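Local coordinates for bacterial Pleckstrin homology domain-containing protein (Shewanella loihica PV-4, PDB 3DCX) that is of unknown function but folds as a bacterial pleckstrin-homology domain and is found as an assembly of five chains, at residues A[72-84]-A[96-109]. Residues are numbered along the deposited sequence; the frame is centred on the assembly and turned at random.
Sequences VETAGTFDMDAEL and VKELKKGTDVVGIQ
Leu99 sets its two methyl groups against different neighbours: CD1 meets Val72 CG1 at 4.1 Å, while CD2 lies over Leu84 CB. This is the inner face of the second, three-stranded sheet of a pleckstrin-homology domain, where the C-terminal helix closes over the hairpin of strands 82-88 and 95-99. Branched aliphatic chains suit it because they fill the gap between sheet and helix without polar groups to satisfy. From the helix, Ile108 reaches the end of Leu84, and Gln109 brings OE1 to Val72 CG2; its NE2 bonds Val105 O from above the carbonyl plane and also a 2-methyl-2,4-pentanediol, probably from the crystallisation liquor.

Leu84 and Lys97 hold the strands together with a reciprocal pair of backbone bonds. One step on, Leu99 N still donates directly to Ala82 O, but water 2 links Ala82 N to Leu99 O. On the other face, Val96 CG1 lies 3.4 Å from Glu83 CD.

At the polar edge Asp81 OD2 and Glu98 OE1 are 3.0 Å apart, a like-charged approach probably eased by Gly1 N and, weakly, Lys100 NZ at OE1 (NZ also bonds Gly1 O), and by water 1, donating to OD2. Lys101, long enough to span the loop, bends at its last torsion (chi4 62°), carrying NZ to Phe78 O and, at 2.8 Å, into a salt bridge with Asp81 OD1, on its syn side but 26° out of plane. Over one Phe78 ring face, CE makes a CH-pi contact and NZ a cation-pi contact, 5.0 Å from the centroid.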
ATOM      1  N   VAL A  72     -22.449   0.174   3.280  1.00 28.02           N
ATOM      2  CA  VAL A  72     -23.649  -0.438   3.841  1.00 26.32           C
ATOM      3  C   VAL A  72     -24.811  -0.156   2.913  1.00 27.86           C
ATOM      4  O   VAL A  72     -25.014   0.975   2.466  1.00 25.50           O
ATOM      5  CB  VAL A  72     -23.993   0.088   5.247  1.00 28.00           C
ATOM      6  CG1 VAL A  72     -25.313  -0.549   5.773  1.00 24.25           C
ATOM      7  CG2 VAL A  72     -22.843  -0.182   6.207  1.00 24.80           C
ATOM      8  N   GLU A  73     -25.578  -1.212   2.640  1.00 32.33           N
ATOM      9  CA  GLU A  73     -26.741  -1.169   1.764  1.00 33.40           C
ATOM     10  C   GLU A  73     -27.889  -1.633   2.641  1.00 34.29           C
ATOM     11  O   GLU A  73     -27.823  -2.710   3.243  1.00 28.69           O
ATOM     12  CB  GLU A  73     -26.553  -2.132   0.594  1.00 35.09           C
ATOM     13  CG  GLU A  73     -27.490  -1.997  -0.580  1.00 41.39           C
ATOM     14  CD  GLU A  73     -27.273  -3.136  -1.586  1.00 43.19           C
ATOM     15  OE1 GLU A  73     -27.899  -4.213  -1.416  1.00 56.02           O
ATOM     16  OE2 GLU A  73     -26.464  -2.962  -2.528  1.00 56.50           O
ATOM     17  N   THR A  74     -28.933  -0.807   2.710  1.00 35.13           N
ATOM     18  CA  THR A  74     -30.059  -1.075   3.592  1.00 37.16           C
ATOM     19  C   THR A  74     -30.892  -2.215   3.003  1.00 37.03           C
ATOM     20  O   THR A  74     -30.854  -2.445   1.800  1.00 35.66           O
ATOM     21  CB  THR A  74     -30.868   0.226   3.805  1.00 36.24           C
ATOM     22  OG1 THR A  74     -31.337   0.725   2.550  1.00 37.33           O
ATOM     23  CG2 THR A  74     -29.957   1.302   4.443  1.00 39.83           C
ATOM     24  N   ALA A  75     -31.597  -2.956   3.856  1.00 39.00           N
ATOM     25  CA  ALA A  75     -32.546  -3.987   3.387  1.00 39.90           C
ATOM     26  C   ALA A  75     -33.738  -3.349   2.673  1.00 39.43           C
ATOM     27  O   ALA A  75     -34.230  -2.293   3.070  1.00 37.27           O
ATOM     28  CB  ALA A  75     -33.039  -4.851   4.561  1.00 40.09           C
ATOM     29  N   GLY A  76     -34.207  -3.992   1.615  1.00 41.07           N
ATOM     30  CA  GLY A  76     -35.425  -3.535   0.939  1.00 41.94           C
ATOM     31  C   GLY A  76     -36.716  -3.873   1.679  1.00 42.20           C
ATOM     32  O   GLY A  76     -37.712  -3.145   1.564  1.00 44.82           O
ATOM     33  N   THR A  77     -36.711  -4.982   2.421  1.00 39.95           N
ATOM     34  CA  THR A  77     -37.904  -5.456   3.140  1.00 38.44           C
ATOM     35  C   THR A  77     -37.534  -5.871   4.565  1.00 36.77           C
ATOM     36  O   THR A  77     -36.352  -6.005   4.885  1.00 32.11           O
ATOM     37  CB  THR A  77     -38.564  -6.675   2.414  1.00 38.28           C
ATOM     38  OG1 THR A  77     -37.658  -7.786   2.382  1.00 41.12           O
ATOM     39  CG2 THR A  77     -38.959  -6.315   0.984  1.00 39.37           C
ATOM     40  N   PHE A  78     -38.537  -6.082   5.419  1.00 35.16           N
ATOM     41  CA  PHE A  78     -38.284  -6.584   6.778  1.00 34.59           C
ATOM     42  C   PHE A  78     -37.654  -7.978   6.767  1.00 33.54           C
ATOM     43  O   PHE A  78     -36.886  -8.324   7.655  1.00 34.69           O
ATOM     44  CB  PHE A  78     -39.569  -6.606   7.612  1.00 34.35           C
ATOM     45  CG  PHE A  78     -39.395  -7.234   8.966  1.00 36.56           C
ATOM     46  CD1 PHE A  78     -38.729  -6.557   9.980  1.00 34.23           C
ATOM     47  CD2 PHE A  78     -39.884  -8.505   9.230  1.00 41.90           C
ATOM     48  CE1 PHE A  78     -38.559  -7.128  11.230  1.00 37.88           C
ATOM     49  CE2 PHE A  78     -39.712  -9.078  10.489  1.00 43.44           C
ATOM     50  CZ  PHE A  78     -39.044  -8.392  11.484  1.00 38.10           C
ATOM     51  N   ASP A  79     -37.972  -8.761   5.743  1.00 34.57           N
ATOM     52  CA  ASP A  79     -37.476 -10.125   5.594  1.00 35.43           C
ATOM     53  C   ASP A  79     -35.983 -10.173   5.246  1.00 34.34           C
ATOM     54  O   ASP A  79     -35.328 -11.174   5.488  1.00 32.83           O
ATOM     55  CB  ASP A  79     -38.318 -10.859   4.531  1.00 37.07           C
ATOM     56  CG  ASP A  79     -39.830 -10.800   4.836  1.00 44.24           C
ATOM     57  OD1 ASP A  79     -40.267 -11.361   5.873  1.00 50.09           O
ATOM     58  OD2 ASP A  79     -40.585 -10.190   4.034  1.00 51.21           O
HETATM   59  N   MSE A  80     -35.443  -9.083   4.706  1.00 36.41           N
HETATM   60  CA  MSE A  80     -34.025  -9.013   4.333  1.00 36.73           C
HETATM   61  C   MSE A  80     -33.206  -8.195   5.336  1.00 37.03           C
HETATM   62  O   MSE A  80     -33.739  -7.342   6.041  1.00 37.95           O
HETATM   63  CB  MSE A  80     -33.886  -8.373   2.948  1.00 37.02           C
HETATM   64  CG  MSE A  80     -34.524  -9.180   1.819  1.00 41.34           C
HETATM   65 SE   MSE A  80     -33.460 -10.755   1.380  0.75 49.61          SE
HETATM   66  CE  MSE A  80     -31.857  -9.807   0.630  1.00 51.12           C
ATOM     67  N   ASP A  81     -31.898  -8.443   5.352  1.00 35.71           N
ATOM     68  CA  ASP A  81     -30.962  -7.714   6.219  1.00 35.48           C
ATOM     69  C   ASP A  81     -30.119  -6.727   5.424  1.00 33.04           C
ATOM     70  O   ASP A  81     -29.901  -6.910   4.222  1.00 30.35           O
ATOM     71  CB  ASP A  81     -30.045  -8.711   6.920  1.00 35.92           C
ATOM     72  CG  ASP A  81     -30.805  -9.645   7.834  1.00 40.49           C
ATOM     73  OD1 ASP A  81     -31.769  -9.153   8.483  1.00 39.27           O
ATOM     74  OD2 ASP A  81     -30.450 -10.856   7.899  1.00 40.62           O
ATOM     75  N   ALA A  82     -29.650  -5.682   6.101  1.00 31.56           N
ATOM     76  CA  ALA A  82     -28.685  -4.746   5.499  1.00 31.28           C
ATOM     77  C   ALA A  82     -27.390  -5.497   5.267  1.00 30.47           C
ATOM     78  O   ALA A  82     -27.120  -6.496   5.936  1.00 30.63           O
ATOM     79  CB  ALA A  82     -28.437  -3.513   6.401  1.00 30.70           C
ATOM     80  N   GLU A  83     -26.601  -5.018   4.308  1.00 31.14           N
ATOM     81  CA  GLU A  83     -25.367  -5.688   3.903  1.00 31.27           C
ATOM     82  C   GLU A  83     -24.174  -4.781   4.127  1.00 28.02           C
ATOM     83  O   GLU A  83     -24.227  -3.605   3.779  1.00 29.40           O
ATOM     84  CB  GLU A  83     -25.457  -6.033   2.428  1.00 31.85           C
ATOM     85  CG  GLU A  83     -24.681  -7.246   2.030  1.00 40.07           C
ATOM     86  CD  GLU A  83     -24.900  -7.582   0.574  1.00 43.03           C
ATOM     87  OE1 GLU A  83     -24.353  -6.858  -0.290  1.00 52.07           O
ATOM     88  OE2 GLU A  83     -25.616  -8.564   0.308  1.00 52.41           O
ATOM     89  N   LEU A  84     -23.116  -5.327   4.721  1.00 26.54           N
ATOM     90  CA  LEU A  84     -21.843  -4.616   4.877  1.00 27.74           C
ATOM     91  C   LEU A  84     -20.833  -5.219   3.900  1.00 27.20           C
ATOM     92  O   LEU A  84     -20.646  -6.433   3.874  1.00 25.93           O
ATOM     93  CB  LEU A  84     -21.319  -4.736   6.315  1.00 28.11           C
ATOM     94  CG  LEU A  84     -19.937  -4.183   6.719  1.00 26.78           C
ATOM     95  CD1 LEU A  84     -19.958  -2.656   6.728  1.00 22.45           C
ATOM     96  CD2 LEU A  84     -19.514  -4.710   8.087  1.00 30.23           C
ATOM     97  N   VAL A  96     -18.251  -9.650   2.240  1.00 30.55           N
ATOM     98  CA  VAL A  96     -19.642  -9.237   2.334  1.00 29.93           C
ATOM     99  C   VAL A  96     -20.318  -9.947   3.533  1.00 33.10           C
ATOM    100  O   VAL A  96     -20.269 -11.173   3.674  1.00 33.96           O
ATOM    101  CB  VAL A  96     -20.384  -9.510   1.025  1.00 29.39           C
ATOM    102  CG1 VAL A  96     -21.817  -8.996   1.096  1.00 30.18           C
ATOM    103  CG2 VAL A  96     -19.660  -8.862  -0.123  1.00 29.40           C
ATOM    104  N   LYS A  97     -20.892  -9.158   4.430  1.00 33.36           N
ATOM    105  CA  LYS A  97     -21.485  -9.709   5.650  1.00 34.68           C
ATOM    106  C   LYS A  97     -22.902  -9.173   5.845  1.00 33.67           C
ATOM    107  O   LYS A  97     -23.160  -7.980   5.654  1.00 30.77           O
ATOM    108  CB  LYS A  97     -20.584  -9.418   6.853  1.00 36.15           C
ATOM    109  CG  LYS A  97     -19.246 -10.181   6.839  1.00 42.19           C
ATOM    110  CD  LYS A  97     -19.388 -11.690   7.123  1.00 49.61           C
ATOM    111  CE  LYS A  97     -18.908 -12.045   8.537  1.00 53.15           C
ATOM    112  NZ  LYS A  97     -18.925 -13.506   8.905  1.00 54.45           N
ATOM    113  N   GLU A  98     -23.834 -10.080   6.150  1.00 34.65           N
ATOM    114  CA  GLU A  98     -25.203  -9.680   6.475  1.00 38.12           C
ATOM    115  C   GLU A  98     -25.219  -9.104   7.857  1.00 35.29           C
ATOM    116  O   GLU A  98     -24.680  -9.711   8.790  1.00 36.59           O
ATOM    117  CB  GLU A  98     -26.174 -10.866   6.448  1.00 40.49           C
ATOM    118  CG  GLU A  98     -26.930 -11.030   5.150  1.00 47.84           C
ATOM    119  CD  GLU A  98     -27.810 -12.276   5.171  1.00 47.35           C
ATOM    120  OE1 GLU A  98     -28.592 -12.454   6.150  1.00 58.53           O
ATOM    121  OE2 GLU A  98     -27.695 -13.082   4.214  1.00 60.66           O
ATOM    122  N   LEU A  99     -25.817  -7.922   7.984  1.00 33.29           N
ATOM    123  CA  LEU A  99     -26.000  -7.304   9.273  1.00 34.41           C
ATOM    124  C   LEU A  99     -27.287  -7.875   9.856  1.00 35.26           C
ATOM    125  O   LEU A  99     -28.344  -7.248   9.793  1.00 35.75           O
ATOM    126  CB  LEU A  99     -26.032  -5.774   9.142  1.00 32.96           C
ATOM    127  CG  LEU A  99     -24.712  -5.143   8.652  1.00 32.66           C
ATOM    128  CD1 LEU A  99     -24.783  -3.628   8.503  1.00 29.48           C
ATOM    129  CD2 LEU A  99     -23.513  -5.549   9.535  1.00 31.35           C
ATOM    130  N   LYS A 100     -27.165  -9.080  10.414  1.00 37.24           N
ATOM    131  CA  LYS A 100     -28.327  -9.875  10.835  1.00 39.70           C
ATOM    132  C   LYS A 100     -29.105  -9.217  11.957  1.00 38.58           C
ATOM    133  O   LYS A 100     -28.558  -8.416  12.725  1.00 36.43           O
ATOM    134  CB  LYS A 100     -27.899 -11.275  11.258  1.00 39.82           C
ATOM    135  CG  LYS A 100     -27.230 -12.019  10.141  1.00 43.15           C
ATOM    136  CD  LYS A 100     -26.650 -13.335  10.573  1.00 45.67           C
ATOM    137  CE  LYS A 100     -26.093 -14.055   9.362  1.00 50.08           C
ATOM    138  NZ  LYS A 100     -27.149 -14.202   8.308  1.00 46.24           N
ATOM    139  N   LYS A 101     -30.397  -9.538  12.019  1.00 39.31           N
ATOM    140  CA  LYS A 101     -31.248  -9.099  13.125  1.00 38.89           C
ATOM    141  C   LYS A 101     -30.611  -9.533  14.453  1.00 37.81           C
ATOM    142  O   LYS A 101     -30.139 -10.670  14.610  1.00 34.12           O
ATOM    143  CB  LYS A 101     -32.675  -9.628  12.971  1.00 39.54           C
ATOM    144  CG  LYS A 101     -33.431  -8.912  11.854  1.00 42.00           C
ATOM    145  CD  LYS A 101     -34.746  -9.581  11.533  1.00 47.09           C
ATOM    146  CE  LYS A 101     -35.394  -8.951  10.308  1.00 46.97           C
ATOM    147  NZ  LYS A 101     -34.540  -9.102   9.087  1.00 39.92           N
ATOM    148  N   GLY A 102     -30.563  -8.586  15.381  1.00 36.51           N
ATOM    149  CA  GLY A 102     -29.771  -8.735  16.583  1.00 37.24           C
ATOM    150  C   GLY A 102     -28.474  -7.929  16.592  1.00 38.00           C
ATOM    151  O   GLY A 102     -27.865  -7.757  17.655  1.00 40.47           O
ATOM    152  N   THR A 103     -28.009  -7.454  15.435  1.00 36.87           N
ATOM    153  CA  THR A 103     -26.780  -6.643  15.414  1.00 34.22           C
ATOM    154  C   THR A 103     -27.138  -5.166  15.635  1.00 33.19           C
ATOM    155  O   THR A 103     -28.246  -4.726  15.323  1.00 32.71           O
ATOM    156  CB  THR A 103     -25.925  -6.825  14.111  1.00 33.34           C
ATOM    157  OG1 THR A 103     -26.664  -6.420  12.965  1.00 37.61           O
ATOM    158  CG2 THR A 103     -25.429  -8.289  13.923  1.00 35.87           C
ATOM    159  N   ASP A 104     -26.218  -4.412  16.224  1.00 33.06           N
ATOM    160  CA  ASP A 104     -26.344  -2.955  16.287  1.00 31.65           C
ATOM    161  C   ASP A 104     -25.816  -2.407  14.965  1.00 32.04           C
ATOM    162  O   ASP A 104     -24.616  -2.141  14.808  1.00 30.82           O
ATOM    163  CB  ASP A 104     -25.536  -2.401  17.455  1.00 32.47           C
ATOM    164  CG  ASP A 104     -25.836  -0.935  17.744  1.00 35.05           C
ATOM    165  OD1 ASP A 104     -26.662  -0.310  17.041  1.00 37.68           O
ATOM    166  OD2 ASP A 104     -25.233  -0.403  18.699  1.00 41.03           O
ATOM    167  N   VAL A 105     -26.714  -2.269  13.996  1.00 32.15           N
ATOM    168  CA  VAL A 105     -26.298  -1.913  12.640  1.00 32.83           C
ATOM    169  C   VAL A 105     -25.594  -0.558  12.631  1.00 32.37           C
ATOM    170  O   VAL A 105     -24.544  -0.402  12.017  1.00 32.01           O
ATOM    171  CB  VAL A 105     -27.497  -1.958  11.675  1.00 33.23           C
ATOM    172  CG1 VAL A 105     -27.222  -1.162  10.395  1.00 34.34           C
ATOM    173  CG2 VAL A 105     -27.806  -3.386  11.372  1.00 33.20           C
ATOM    174  N   VAL A 106     -26.170   0.417  13.327  1.00 32.36           N
ATOM    175  CA  VAL A 106     -25.558   1.749  13.450  1.00 31.90           C
ATOM    176  C   VAL A 106     -24.262   1.715  14.283  1.00 30.83           C
ATOM    177  O   VAL A 106     -23.280   2.367  13.940  1.00 31.76           O
ATOM    178  CB  VAL A 106     -26.563   2.783  14.027  1.00 33.31           C
ATOM    179  CG1 VAL A 106     -25.832   4.036  14.520  1.00 34.94           C
ATOM    180  CG2 VAL A 106     -27.624   3.138  12.984  1.00 29.56           C
ATOM    181  N   GLY A 107     -24.243   0.929  15.358  1.00 32.10           N
ATOM    182  CA  GLY A 107     -23.037   0.813  16.217  1.00 31.10           C
ATOM    183  C   GLY A 107     -21.861   0.141  15.523  1.00 29.28           C
ATOM    184  O   GLY A 107     -20.712   0.567  15.636  1.00 30.44           O
ATOM    185  N   ILE A 108     -22.160  -0.915  14.782  1.00 30.00           N
ATOM    186  CA  ILE A 108     -21.194  -1.524  13.890  1.00 30.58           C
ATOM    187  C   ILE A 108     -20.574  -0.457  12.985  1.00 28.83           C
ATOM    188  O   ILE A 108     -19.374  -0.335  12.882  1.00 31.68           O
ATOM    189  CB  ILE A 108     -21.860  -2.678  13.059  1.00 30.17           C
ATOM    190  CG1 ILE A 108     -21.939  -3.940  13.935  1.00 27.89           C
ATOM    191  CG2 ILE A 108     -21.096  -2.927  11.747  1.00 26.80           C
ATOM    192  CD1 ILE A 108     -22.762  -5.067  13.307  1.00 32.81           C
ATOM    193  N   GLN A 109     -21.406   0.328  12.331  1.00 29.60           N
ATOM    194  CA  GLN A 109     -20.894   1.311  11.383  1.00 28.93           C
ATOM    195  C   GLN A 109     -20.081   2.392  12.099  1.00 29.21           C
ATOM    196  O   GLN A 109     -19.081   2.899  11.554  1.00 29.10           O
ATOM    197  CB  GLN A 109     -22.053   1.949  10.637  1.00 29.66           C
ATOM    198  CG  GLN A 109     -22.812   0.992   9.736  1.00 31.21           C
ATOM    199  CD  GLN A 109     -23.996   1.658   9.123  1.00 29.09           C
ATOM    200  OE1 GLN A 109     -23.857   2.437   8.186  1.00 33.03           O
ATOM    201  NE2 GLN A 109     -25.179   1.393   9.674  1.00 27.96           N
TER
HETATM  202  O   HOH W   1     -31.259 -11.495  10.298  1.00 43.26           O
HETATM  203  O   HOH W   2     -30.296  -5.394   8.837  1.00 45.33           O